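Local structure of alpha-1,3-glucanase (Paenibacillus glycanilyticus, 6K0P) at residues D431-A437 with N476-V482; T185-V190 with K209-P215; T86-S90 with K100-S104; L120-N124 with I278-D282. The protein probably hydrolyses the alpha-1,3-glycosidic bonds of alpha-1,3-glucan as the catalytic domain of a family 87 glycoside hydrolase. The protein carries 1 engineered substitution. One frame throughout, in Å; residues are numbered along the deposited sequence. Where two conformers were deposited one is given.

Interaction 1 of 4, residues D431-A437 with N476-V482; sequences DTVIDGA and NILIKNV
The carboxylate of Asp435 and the amide of Asn481 lie side by side with their planes 49° apart: ND2 of Asn481 reaches OD1 of Asp435 at 2.9 Å, on the syn side but out of the carboxylate plane, while the acceptor lies in the amide plane. Lys480, with CG between backbone N and carbonyl carbon (chi1 59°) and extended from there, brings CE to 3.7 Å from CG of Asp435; its NZ remains 4.6 Å from OD2 of Asp435, too far apart for a salt bridge, and OD2 turns to Gln400. At the other end the Asp431 carboxylate is turned well away from the Asn476 amide, and water 1 donates a hydrogen bond to OD1 of each; Asn476 OD1 also accepts from Asn506 ND2, and OD2 of Asp431 forms a salt bridge with Arg508. Between these ends the backbones run parallel, 4° apart, with 4.8 Å between axes, successive rungs of the parallel beta-helix expected of a pectate-lyase-like domain. Ile434 N donates to Leu478 O at 2.8 Å. On the face of Thr432 and Ile434, CD1 of Ile477 meets CB of Thr432 at 3.9 Å. Both chains turn a corner, at Gly436 and Asn481; Gly436 has a positive phi, where a beta carbon would collide with the preceding carbonyl oxygen.

Interaction 2 of 4, residues T185-V190 with K209-P215; sequences TKYVAV and KKGIYIP
Val190 sits among apolar groups of residues 212-215: its CG2 lies 4.0 Å from CG1 of Ile214, the two side chains running alongside each other, and its CB meets CD of Pro215. Trp219 touches both Val190 and Ile214. Further along, CB of Val188 faces CG2 of Ile212 at 4.3 Å, and on the other face CB of Tyr187 meets CB of Tyr213. The Tyr187 ring carries CB of Lys210 4.0 Å above one face, offset toward the rim, and its edge faces Ile212 O; its OH bonds to Glu233. Backbone bonds tie the strands, Val188 N to Gly211 O at 3.0 Å and Tyr213 N to Val188 O, the latter 46° out of the carbonyl plane. At the polar edge, Lys209 bends at chi2 (-61°), which carries CD past CG2 of Val188 and NZ to Thr185 O at 2.9 Å, approaching from above the carbonyl plane. A methionine in place of Lys209 would probably leave Thr185 O without this donor and the chain at Thr185 less restrained. Lys210 N donates to Lys186 O at 2.7 Å. Strands 187-189 and 211-214, parallel and 40° apart, are joined through helix 196-204, which packs on Val188 and Ile212: a beta-alpha-beta unit.

Interaction 3 of 4, residues T86-S90 with K100-S104; sequences TGTVS and KFNVS. With GLC (alpha-D-glucopyranose), chain D.
Strands 86-93 and 96-104 form a beta hairpin at one side of a four-stranded antiparallel sheet, and Asn102 and Ser104 on its outer strand belong to a glycan pocket. Gly87 and Val103 make a hydrogen-bonded pair, each N to the other's O at 2.9 Å; Phe101 N gives Val89 O a 2.8 Å bond, whereas its return bond, from Val89 N to Phe101 O, is weak. On the face of Val89, Phe101 and Val103, CG1 of Val89 touches CB of Phe101 and CG1 of Val103, both at 4.0 Å. The Phe101 ring meets Val89 O at its edge and packs on Phe75 and Leu77 of strand 72-80. On the other face, that of Thr88, Ser90 and Lys100, the Lys100 chain passes Thr88 and turns at its last torsion (chi4 -80°), which brings NZ to OG of Ser90 at 2.8 Å. CG of Asn102 stands opposite the backbone N (chi1 179°), and OD1 takes a weak 3.1 Å hydrogen bond from O2 of the glucose, which Lys106 also binds. Replacing Asn102 by alanine would probably leave that O2 without this acceptor. The Lys100 charge is met by Asp161, whose carboxylate also takes the Thr88 and Ser90 hydroxyls, while the weak bond suggests that Asn102 adds only modestly to sugar binding.

Interaction 4 of 4, residues L120-N124 with I278-D282; sequences LGYDN and INRVD. With GLC (alpha-D-glucopyranose), chain B.
The two loops meet through Arg280 N, which donates to Gly121 O at 2.8 Å with an angle at hydrogen of 165°, though tilted from the carbonyl plane; Gly121, with positive phi, has a backbone shape that suits glycine, since a beta carbon would strike the preceding oxygen. Arg280, extended from CG to NE, lies over the Tyr122 ring: CD is 3.8 Å from the centroid, a CH-pi contact, and the ring and guanidinium planes are 16° apart. The phenol reaches Asp282, donating a hydrogen bond to the syn lone pair of OD2 at 2.6 Å, with the carboxylate 87° from the ring plane. OD1 of Asp282 accepts from NE of Arg280 at 2.9 Å in a salt bridge. O6 of the glucose donates to the same OD1 of Asp282 at 2.7 Å, while NH2 of Arg280 donates to the ring oxygen O5. Tyr122 and the salt bridge probably help to position Arg280 and Asp282 for the sugar. NH1 of Arg280 forms a salt bridge with Asp354. At the far end ND2 of Asn124 bonds to OD1 of Asn279 at 2.8 Å. The contact joins the loop between strands 110-112 and 131-133, in the first catalytic region, to the loop between strands 271-274 and 286-289 of the second.

How the interactions relate
The four contacts are separate in space. Interaction 3 comes first along the chain, within the first catalytic region; interaction 4 starts in that region and closes in the second, and interaction 2 falls in the intervening chain, with interaction 1 last. Interactions 1 and 2 both pair parallel strands of the pectate-lyase-like region, their centres about 43 Å apart, so they probably sit far apart along the solenoid. The hairpin of interaction 3 belongs to a different, antiparallel sheet. Interaction 4 bridges the two regions, its nearest atoms about 9 Å from interaction 3. Interactions 3 and 4 each touch a bound glucose, but in distinct pockets, so sugar contacts are spread over both regions.

Interaction 1 of 4, residues D431-A437 with N476-V482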
loop_
_atom_site.group_PDB
_atom_site.type_symbol
_atom_site.label_atom_id
_atom_site.label_comp_id
_atom_site.label_asym_id
_atom_site.label_seq_id
_atom_site.Cartn_x
_atom_site.Cartn_y
_atom_site.Cartn_z
ATOM N N ASP A 431 -1.862 -21.305 13.250
ATOM C CA ASP A 431 -2.779 -20.307 12.705
ATOM C C ASP A 431 -2.066 -19.178 11.968
ATOM O O ASP A 431 -1.025 -18.666 12.403
ATOM C CB ASP A 431 -3.599 -19.675 13.827
ATOM C CG ASP A 431 -4.833 -20.470 14.175
ATOM O OD1 ASP A 431 -5.257 -21.338 13.378
ATOM O OD2 ASP A 431 -5.377 -20.215 15.259
ATOM N N THR A 432 -2.673 -18.773 10.858
ATOM C CA THR A 432 -2.450 -17.470 10.255
ATOM C C THR A 432 -3.575 -16.592 10.776
ATOM O O THR A 432 -4.753 -16.920 10.596
ATOM C CB THR A 432 -2.516 -17.598 8.737
ATOM O OG1 THR A 432 -1.458 -18.459 8.291
ATOM C CG2 THR A 432 -2.395 -16.227 8.068
ATOM N N VAL A 433 -3.217 -15.510 11.462
ATOM C CA VAL A 433 -4.167 -14.735 12.250
ATOM C C VAL A 433 -4.285 -13.336 11.667
ATOM O O VAL A 433 -3.273 -12.651 11.467
ATOM C CB VAL A 433 -3.748 -14.659 13.728
ATOM C CG1 VAL A 433 -4.733 -13.783 14.516
ATOM C CG2 VAL A 433 -3.641 -16.050 14.330
ATOM N N ILE A 434 -5.517 -12.922 11.402
ATOM C CA ILE A 434 -5.857 -11.534 11.125
ATOM C C ILE A 434 -6.636 -11.058 12.347
ATOM O O ILE A 434 -7.719 -11.572 12.639
ATOM C CB ILE A 434 -6.682 -11.393 9.835
ATOM C CG1 ILE A 434 -5.805 -11.620 8.588
ATOM C CG2 ILE A 434 -7.320 -10.002 9.769
ATOM C CD1 ILE A 434 -5.406 -13.057 8.318
ATOM N N ASP A 435 -6.079 -10.112 13.097
ATOM C CA ASP A 435 -6.643 -9.709 14.384
ATOM C C ASP A 435 -6.669 -8.191 14.480
ATOM O O ASP A 435 -5.630 -7.566 14.711
ATOM C CB ASP A 435 -5.828 -10.298 15.535
ATOM C CG ASP A 435 -6.276 -9.787 16.900
ATOM O OD1 ASP A 435 -7.408 -9.280 17.032
ATOM O OD2 ASP A 435 -5.475 -9.888 17.848
ATOM N N GLY A 436 -7.854 -7.609 14.331
ATOM C CA GLY A 436 -7.978 -6.169 14.433
ATOM C C GLY A 436 -7.738 -5.500 13.100
ATOM O O GLY A 436 -6.593 -5.226 12.737
ATOM N N ALA A 437 -8.795 -5.263 12.339
ATOM C CA ALA A 437 -8.626 -4.668 11.024
ATOM C C ALA A 437 -9.858 -3.851 10.679
ATOM O O ALA A 437 -10.982 -4.249 10.989
ATOM C CB ALA A 437 -8.401 -5.746 9.954
ATOM N N ASN A 476 -6.311 -23.465 9.096
ATOM C CA ASN A 476 -5.801 -22.736 10.253
ATOM C C ASN A 476 -5.725 -21.236 9.973
ATOM O O ASN A 476 -4.658 -20.626 9.976
ATOM C CB ASN A 476 -4.463 -23.324 10.714
ATOM C CG ASN A 476 -4.599 -24.772 11.121
ATOM O OD1 ASN A 476 -5.473 -25.105 11.920
ATOM N ND2 ASN A 476 -3.781 -25.646 10.540
ATOM N N ILE A 477 -6.901 -20.661 9.722
ATOM C CA ILE A 477 -7.080 -19.244 9.421
ATOM C C ILE A 477 -8.037 -18.691 10.460
ATOM O O ILE A 477 -9.160 -19.190 10.592
ATOM C CB ILE A 477 -7.677 -19.042 8.020
ATOM C CG1 ILE A 477 -6.834 -19.745 6.949
ATOM C CG2 ILE A 477 -7.880 -17.549 7.733
ATOM C CD1 ILE A 477 -5.437 -19.210 6.801
ATOM N N LEU A 478 -7.604 -17.668 11.190
ATOM C CA LEU A 478 -8.424 -17.019 12.206
ATOM C C LEU A 478 -8.561 -15.548 11.841
ATOM O O LEU A 478 -7.553 -14.837 11.746
ATOM C CB LEU A 478 -7.794 -17.185 13.590
ATOM C CG LEU A 478 -8.502 -16.449 14.721
ATOM C CD1 LEU A 478 -9.933 -16.927 14.818
ATOM C CD2 LEU A 478 -7.781 -16.658 16.053
ATOM N N ILE A 479 -9.794 -15.102 11.611
ATOM C CA ILE A 479 -10.092 -13.717 11.244
ATOM C C ILE A 479 -10.936 -13.153 12.373
ATOM O O ILE A 479 -12.069 -13.599 12.583
ATOM C CB ILE A 479 -10.844 -13.624 9.906
ATOM C CG1 ILE A 479 -9.978 -14.152 8.755
ATOM C CG2 ILE A 479 -11.301 -12.183 9.636
ATOM C CD1 ILE A 479 -10.755 -14.561 7.517
ATOM N N LYS A 480 -10.398 -12.189 13.115
ATOM C CA LYS A 480 -11.126 -11.704 14.275
ATOM C C LYS A 480 -10.969 -10.203 14.441
ATOM O O LYS A 480 -9.936 -9.624 14.088
ATOM C CB LYS A 480 -10.725 -12.451 15.553
ATOM C CG LYS A 480 -9.266 -12.366 15.937
ATOM C CD LYS A 480 -9.025 -13.130 17.243
ATOM C CE LYS A 480 -7.551 -13.234 17.584
ATOM N NZ LYS A 480 -7.337 -13.956 18.884
ATOM N N ASN A 481 -12.023 -9.581 14.979
ATOM C CA ASN A 481 -12.029 -8.159 15.332
ATOM C C ASN A 481 -11.856 -7.271 14.098
ATOM O O ASN A 481 -10.938 -6.457 13.999
ATOM C CB ASN A 481 -10.990 -7.865 16.420
ATOM C CG ASN A 481 -11.190 -8.739 17.638
ATOM O OD1 ASN A 481 -12.289 -8.804 18.178
ATOM N ND2 ASN A 481 -10.141 -9.440 18.058
ATOM N N VAL A 482 -12.769 -7.435 13.146
ATOM C CA VAL A 482 -12.673 -6.765 11.854
ATOM C C VAL A 482 -13.935 -5.956 11.607
ATOM O O VAL A 482 -15.050 -6.464 11.771
ATOM C CB VAL A 482 -12.447 -7.764 10.707
ATOM C CG1 VAL A 482 -12.370 -7.009 9.365
ATOM C CG2 VAL A 482 -11.185 -8.557 10.929
HETATM O O HOH W 1 -5.927 -23.744 14.302
HETATM O O HOH W 2 -2.019 -21.090 8.677
#

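Interaction 2 of 4, residues T185-V190 with K209-P215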
loop_
_atom_site.group_PDB
_atom_site.type_symbol
_atom_site.label_atom_id
_atom_site.label_comp_id
_atom_site.label_asym_id
_atom_site.label_seq_id
_atom_site.Cartn_x
_atom_site.Cartn_y
_atom_site.Cartn_z
ATOM N N THR A 185 33.007 11.467 14.411
ATOM C CA THR A 185 34.140 10.546 14.457
ATOM C C THR A 185 33.742 9.100 14.204
ATOM O O THR A 185 34.626 8.253 14.028
ATOM C CB THR A 185 34.884 10.642 15.793
ATOM O OG1 THR A 185 34.094 10.041 16.826
ATOM C CG2 THR A 185 35.193 12.110 16.131
ATOM N N LYS A 186 32.442 8.799 14.186
ATOM C CA LYS A 186 31.959 7.443 13.982
ATOM C C LYS A 186 31.142 7.266 12.717
ATOM O O LYS A 186 31.032 6.136 12.227
ATOM C CB LYS A 186 31.131 6.975 15.187
ATOM C CG LYS A 186 31.963 6.898 16.470
ATOM C CD LYS A 186 31.122 6.477 17.656
ATOM C CE LYS A 186 31.906 6.615 18.955
ATOM N NZ LYS A 186 31.038 6.367 20.140
ATOM N N TYR A 187 30.574 8.334 12.171
ATOM C CA TYR A 187 29.777 8.268 10.949
ATOM C C TYR A 187 30.439 9.159 9.908
ATOM O O TYR A 187 30.506 10.382 10.086
ATOM C CB TYR A 187 28.343 8.734 11.218
ATOM C CG TYR A 187 27.592 7.856 12.191
ATOM C CD1 TYR A 187 27.727 8.039 13.560
ATOM C CD2 TYR A 187 26.755 6.834 11.740
ATOM C CE1 TYR A 187 27.053 7.232 14.469
ATOM C CE2 TYR A 187 26.074 6.021 12.640
ATOM C CZ TYR A 187 26.231 6.226 14.005
ATOM O OH TYR A 187 25.565 5.448 14.926
ATOM N N VAL A 188 30.934 8.548 8.831
ATOM C CA VAL A 188 31.545 9.306 7.740
ATOM C C VAL A 188 30.453 10.090 7.019
ATOM O O VAL A 188 29.465 9.515 6.553
ATOM C CB VAL A 188 32.267 8.364 6.768
ATOM C CG1 VAL A 188 32.922 9.167 5.650
ATOM C CG2 VAL A 188 33.309 7.519 7.510
ATOM N N ALA A 189 30.627 11.404 6.909
ATOM C CA ALA A 189 29.591 12.230 6.296
ATOM C C ALA A 189 29.708 12.250 4.778
ATOM O O ALA A 189 30.778 12.539 4.225
ATOM C CB ALA A 189 29.655 13.665 6.825
ATOM N N VAL A 190 28.597 11.941 4.107
ATOM C CA VAL A 190 28.451 12.326 2.714
ATOM C C VAL A 190 28.463 13.852 2.655
ATOM O O VAL A 190 28.033 14.535 3.594
ATOM C CB VAL A 190 27.133 11.733 2.183
ATOM C CG1 VAL A 190 26.783 12.277 0.798
ATOM C CG2 VAL A 190 27.229 10.198 2.171
ATOM N N LYS A 209 34.670 3.203 12.572
ATOM C CA LYS A 209 33.456 3.825 12.061
ATOM C C LYS A 209 32.271 2.886 12.228
ATOM O O LYS A 209 32.394 1.670 12.059
ATOM C CB LYS A 209 33.597 4.209 10.587
ATOM C CG LYS A 209 34.794 5.088 10.278
ATOM C CD LYS A 209 34.742 6.412 11.004
ATOM C CE LYS A 209 35.981 7.222 10.645
ATOM N NZ LYS A 209 36.228 8.325 11.600
ATOM N N LYS A 210 31.117 3.464 12.567
ATOM C CA LYS A 210 29.867 2.719 12.652
ATOM C C LYS A 210 29.072 2.747 11.358
ATOM O O LYS A 210 28.210 1.883 11.153
ATOM C CB LYS A 210 28.980 3.316 13.749
ATOM C CG LYS A 210 29.549 3.189 15.151
ATOM C CD LYS A 210 28.413 3.043 16.148
ATOM C CE LYS A 210 28.588 3.957 17.340
ATOM N NZ LYS A 210 27.271 4.426 17.861
ATOM N N GLY A 211 29.322 3.726 10.497
ATOM C CA GLY A 211 28.555 3.829 9.266
ATOM C C GLY A 211 28.775 5.167 8.606
ATOM O O GLY A 211 29.859 5.762 8.711
ATOM N N ILE A 212 27.736 5.631 7.913
ATOM C CA ILE A 212 27.774 6.907 7.216
ATOM C C ILE A 212 26.579 7.749 7.627
ATOM O O ILE A 212 25.540 7.231 8.052
ATOM C CB ILE A 212 27.830 6.762 5.679
ATOM C CG1 ILE A 212 26.518 6.194 5.123
ATOM C CG2 ILE A 212 29.026 5.913 5.267
ATOM C CD1 ILE A 212 26.394 6.320 3.590
ATOM N N TYR A 213 26.749 9.061 7.511
ATOM C CA TYR A 213 25.689 10.030 7.727
ATOM C C TYR A 213 25.446 10.755 6.417
ATOM O O TYR A 213 26.396 11.205 5.763
ATOM C CB TYR A 213 26.103 11.042 8.800
ATOM C CG TYR A 213 25.149 12.203 8.947
ATOM C CD1 TYR A 213 23.880 12.027 9.497
ATOM C CD2 TYR A 213 25.520 13.484 8.541
ATOM C CE1 TYR A 213 23.008 13.103 9.636
ATOM C CE2 TYR A 213 24.658 14.559 8.691
ATOM C CZ TYR A 213 23.411 14.362 9.232
ATOM O OH TYR A 213 22.574 15.449 9.370
ATOM N N ILE A 214 24.178 10.862 6.032
ATOM C CA ILE A 214 23.802 11.554 4.806
ATOM C C ILE A 214 23.043 12.816 5.201
ATOM O O ILE A 214 21.915 12.728 5.712
ATOM C CB ILE A 214 22.979 10.666 3.867
ATOM C CG1 ILE A 214 23.646 9.298 3.713
ATOM C CG2 ILE A 214 22.835 11.340 2.507
ATOM C CD1 ILE A 214 22.930 8.340 2.736
ATOM N N PRO A 215 23.621 13.994 5.008
ATOM C CA PRO A 215 23.013 15.227 5.518
ATOM C C PRO A 215 21.741 15.582 4.767
ATOM O O PRO A 215 21.369 14.971 3.762
ATOM C CB PRO A 215 24.082 16.295 5.256
ATOM C CG PRO A 215 25.333 15.560 4.946
ATOM C CD PRO A 215 24.936 14.222 4.389
#

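Interaction 3 of 4, residues T86-S90 with K100-S104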
loop_
_atom_site.group_PDB
_atom_site.type_symbol
_atom_site.label_atom_id
_atom_site.label_comp_id
_atom_site.label_asym_id
_atom_site.label_seq_id
_atom_site.Cartn_x
_atom_site.Cartn_y
_atom_site.Cartn_z
ATOM N N THR A 86 3.061 19.925 -15.916
ATOM C CA THR A 86 3.585 20.347 -14.627
ATOM C C THR A 86 3.097 21.763 -14.376
ATOM O O THR A 86 2.751 22.504 -15.304
ATOM C CB THR A 86 5.118 20.350 -14.591
ATOM O OG1 THR A 86 5.606 21.368 -15.480
ATOM C CG2 THR A 86 5.680 18.993 -14.994
ATOM N N GLY A 87 3.038 22.136 -13.108
ATOM C CA GLY A 87 2.609 23.475 -12.780
ATOM C C GLY A 87 2.500 23.640 -11.287
ATOM O O GLY A 87 3.163 22.932 -10.523
ATOM N N THR A 88 1.664 24.597 -10.876
ATOM C CA THR A 88 1.520 24.932 -9.468
ATOM C C THR A 88 0.051 24.957 -9.061
ATOM O O THR A 88 -0.858 25.073 -9.886
ATOM C CB THR A 88 2.147 26.293 -9.131
ATOM O OG1 THR A 88 1.624 27.299 -10.015
ATOM C CG2 THR A 88 3.671 26.232 -9.268
ATOM N N VAL A 89 -0.160 24.827 -7.755
ATOM C CA VAL A 89 -1.401 25.229 -7.109
ATOM C C VAL A 89 -1.000 25.907 -5.807
ATOM O O VAL A 89 0.057 25.615 -5.240
ATOM C CB VAL A 89 -2.382 24.044 -6.910
ATOM C CG1 VAL A 89 -1.880 23.087 -5.830
ATOM C CG2 VAL A 89 -3.790 24.553 -6.584
ATOM N N SER A 90 -1.821 26.842 -5.345
ATOM C CA SER A 90 -1.412 27.733 -4.271
ATOM C C SER A 90 -1.905 27.273 -2.907
ATOM O O SER A 90 -2.964 26.648 -2.781
ATOM C CB SER A 90 -1.918 29.140 -4.537
ATOM O OG SER A 90 -1.380 29.613 -5.753
ATOM N N LYS A 100 3.461 27.673 -3.150
ATOM C CA LYS A 100 2.932 26.941 -4.290
ATOM C C LYS A 100 3.450 25.517 -4.245
ATOM O O LYS A 100 4.647 25.293 -4.045
ATOM C CB LYS A 100 3.322 27.622 -5.606
ATOM C CG LYS A 100 2.559 28.942 -5.808
ATOM C CD LYS A 100 2.700 29.526 -7.188
ATOM C CE LYS A 100 1.988 30.865 -7.258
ATOM N NZ LYS A 100 0.506 30.731 -7.435
ATOM N N PHE A 101 2.543 24.557 -4.393
ATOM C CA PHE A 101 2.946 23.176 -4.604
ATOM C C PHE A 101 3.391 23.006 -6.049
ATOM O O PHE A 101 2.804 23.591 -6.965
ATOM C CB PHE A 101 1.755 22.242 -4.410
ATOM C CG PHE A 101 1.346 22.033 -2.980
ATOM C CD1 PHE A 101 1.927 21.032 -2.206
ATOM C CD2 PHE A 101 0.357 22.820 -2.421
ATOM C CE1 PHE A 101 1.530 20.837 -0.888
ATOM C CE2 PHE A 101 -0.050 22.627 -1.106
ATOM C CZ PHE A 101 0.534 21.628 -0.345
ATOM N N ASN A 102 4.401 22.163 -6.252
ATOM C CA ASN A 102 4.806 21.724 -7.584
ATOM C C ASN A 102 4.009 20.460 -7.893
ATOM O O ASN A 102 4.289 19.389 -7.342
ATOM C CB ASN A 102 6.315 21.461 -7.591
ATOM C CG ASN A 102 6.836 20.964 -8.938
ATOM O OD1 ASN A 102 6.199 20.159 -9.615
ATOM N ND2 ASN A 102 8.018 21.421 -9.309
ATOM N N VAL A 103 3.001 20.592 -8.752
ATOM C CA VAL A 103 2.128 19.483 -9.121
ATOM C C VAL A 103 2.516 18.993 -10.506
ATOM O O VAL A 103 2.944 19.767 -11.371
ATOM C CB VAL A 103 0.632 19.855 -9.043
ATOM C CG1 VAL A 103 0.249 20.169 -7.605
ATOM C CG2 VAL A 103 0.313 21.036 -9.948
ATOM N N SER A 104 2.358 17.690 -10.723
ATOM C CA SER A 104 2.854 17.078 -11.947
ATOM C C SER A 104 2.189 15.734 -12.170
ATOM O O SER A 104 1.871 15.022 -11.219
ATOM C CB SER A 104 4.363 16.847 -11.851
ATOM O OG SER A 104 4.854 16.230 -13.024
HETATM C C1 GLC D . 9.676 17.958 -8.765
HETATM C C2 GLC D . 8.553 17.235 -9.498
HETATM C C3 GLC D . 8.898 15.783 -9.800
HETATM C C4 GLC D . 10.216 15.778 -10.552
HETATM C C5 GLC D . 11.262 16.571 -9.786
HETATM C C6 GLC D . 12.572 16.528 -10.563
HETATM O O2 GLC D . 7.342 17.378 -8.786
HETATM O O3 GLC D . 7.919 15.298 -10.662
HETATM O O4 GLC D . 10.728 14.466 -10.728
HETATM O O5 GLC D . 10.828 17.904 -9.553
HETATM O O6 GLC D . 12.446 17.257 -11.773
#

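Interaction 4 of 4, residues L120-N124 with I278-D282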
loop_
_atom_site.group_PDB
_atom_site.type_symbol
_atom_site.label_atom_id
_atom_site.label_comp_id
_atom_site.label_asym_id
_atom_site.label_seq_id
_atom_site.Cartn_x
_atom_site.Cartn_y
_atom_site.Cartn_z
ATOM N N LEU A 120 -2.216 -3.199 -15.892
ATOM C CA LEU A 120 -2.209 -2.000 -15.057
ATOM C C LEU A 120 -0.843 -1.809 -14.417
ATOM O O LEU A 120 -0.343 -2.702 -13.726
ATOM C CB LEU A 120 -3.256 -2.128 -13.956
ATOM C CG LEU A 120 -4.705 -1.747 -14.216
ATOM C CD1 LEU A 120 -5.485 -1.985 -12.934
ATOM C CD2 LEU A 120 -4.809 -0.299 -14.664
ATOM N N GLY A 121 -0.260 -0.629 -14.632
ATOM C CA GLY A 121 1.019 -0.255 -14.074
ATOM C C GLY A 121 2.197 -0.468 -15.000
ATOM O O GLY A 121 3.254 0.137 -14.779
ATOM N N TYR A 122 2.045 -1.292 -16.041
ATOM C CA TYR A 122 3.169 -1.669 -16.894
ATOM C C TYR A 122 3.411 -0.714 -18.052
ATOM O O TYR A 122 4.550 -0.632 -18.539
ATOM C CB TYR A 122 2.945 -3.061 -17.493
ATOM C CG TYR A 122 3.190 -4.216 -16.548
ATOM C CD1 TYR A 122 4.469 -4.713 -16.333
ATOM C CD2 TYR A 122 2.130 -4.823 -15.885
ATOM C CE1 TYR A 122 4.691 -5.785 -15.475
ATOM C CE2 TYR A 122 2.336 -5.883 -15.026
ATOM C CZ TYR A 122 3.614 -6.367 -14.822
ATOM O OH TYR A 122 3.792 -7.431 -13.979
ATOM N N ASP A 123 2.384 -0.017 -18.532
ATOM C CA ASP A 123 2.455 0.680 -19.819
ATOM C C ASP A 123 2.215 2.174 -19.619
ATOM O O ASP A 123 1.091 2.599 -19.328
ATOM C CB ASP A 123 1.466 0.054 -20.805
ATOM C CG ASP A 123 1.702 -1.444 -20.982
ATOM O OD1 ASP A 123 2.884 -1.861 -20.982
ATOM O OD2 ASP A 123 0.721 -2.212 -21.103
ATOM N N ASN A 124 3.265 2.974 -19.805
ATOM C CA ASN A 124 3.194 4.403 -19.531
ATOM C C ASN A 124 2.754 5.240 -20.728
ATOM O O ASN A 124 2.511 6.440 -20.564
ATOM C CB ASN A 124 4.534 4.923 -18.984
ATOM C CG ASN A 124 5.656 4.874 -20.009
ATOM O OD1 ASN A 124 5.567 5.475 -21.081
ATOM N ND2 ASN A 124 6.735 4.179 -19.668
ATOM N N ILE A 278 8.631 5.131 -13.908
ATOM C CA ILE A 278 7.361 5.633 -14.412
ATOM C C ILE A 278 6.431 4.512 -14.825
ATOM O O ILE A 278 5.317 4.778 -15.288
ATOM C CB ILE A 278 7.555 6.649 -15.552
ATOM C CG1 ILE A 278 8.337 6.012 -16.705
ATOM C CG2 ILE A 278 8.272 7.887 -15.016
ATOM C CD1 ILE A 278 8.405 6.887 -17.951
ATOM N N ASN A 279 6.866 3.265 -14.688
ATOM C CA ASN A 279 6.017 2.106 -14.905
ATOM C C ASN A 279 6.665 0.926 -14.199
ATOM O O ASN A 279 7.813 0.998 -13.747
ATOM C CB ASN A 279 5.799 1.814 -16.404
ATOM C CG ASN A 279 7.101 1.592 -17.147
ATOM O OD1 ASN A 279 7.700 2.536 -17.665
ATOM N ND2 ASN A 279 7.555 0.341 -17.192
ATOM N N ARG A 280 5.911 -0.160 -14.111
ATOM C CA ARG A 280 6.388 -1.376 -13.477
ATOM C C ARG A 280 7.342 -2.110 -14.406
ATOM O O ARG A 280 7.118 -2.178 -15.622
ATOM C CB ARG A 280 5.190 -2.272 -13.163
ATOM C CG ARG A 280 5.526 -3.576 -12.478
ATOM C CD ARG A 280 4.239 -4.293 -12.092
ATOM N NE ARG A 280 4.514 -5.593 -11.497
ATOM C CZ ARG A 280 3.636 -6.289 -10.782
ATOM N NH1 ARG A 280 2.422 -5.805 -10.569
ATOM N NH2 ARG A 280 3.972 -7.468 -10.268
ATOM N N VAL A 281 8.408 -2.652 -13.819
ATOM C CA VAL A 281 9.328 -3.567 -14.486
ATOM C C VAL A 281 9.574 -4.715 -13.520
ATOM O O VAL A 281 9.839 -4.481 -12.336
ATOM C CB VAL A 281 10.657 -2.873 -14.845
ATOM C CG1 VAL A 281 11.563 -3.820 -15.647
ATOM C CG2 VAL A 281 10.402 -1.581 -15.624
ATOM N N ASP A 282 9.472 -5.948 -14.005
ATOM C CA ASP A 282 9.584 -7.114 -13.141
ATOM C C ASP A 282 11.008 -7.654 -13.195
ATOM O O ASP A 282 11.464 -8.129 -14.247
ATOM C CB ASP A 282 8.573 -8.195 -13.522
ATOM C CG ASP A 282 7.138 -7.764 -13.279
ATOM O OD1 ASP A 282 6.899 -6.902 -12.410
ATOM O OD2 ASP A 282 6.244 -8.301 -13.955
HETATM C C1 GLC B . 6.423 -10.284 -10.234
HETATM C C2 GLC B . 7.722 -11.065 -10.263
HETATM C C3 GLC B . 8.547 -10.710 -9.047
HETATM C C4 GLC B . 8.732 -9.200 -8.953
HETATM C C5 GLC B . 7.384 -8.535 -8.900
HETATM C C6 GLC B . 7.469 -7.018 -8.963
HETATM O O1 GLC B . 5.689 -10.807 -9.180
HETATM O O2 GLC B . 7.389 -12.455 -10.332
HETATM O O3 GLC B . 9.848 -11.230 -9.250
HETATM O O4 GLC B . 9.446 -8.843 -7.797
HETATM O O5 GLC B . 6.648 -8.923 -10.017
HETATM O O6 GLC B . 8.188 -6.512 -10.053
HETATM O O HOH W 3 1.079 -3.417 -11.435
#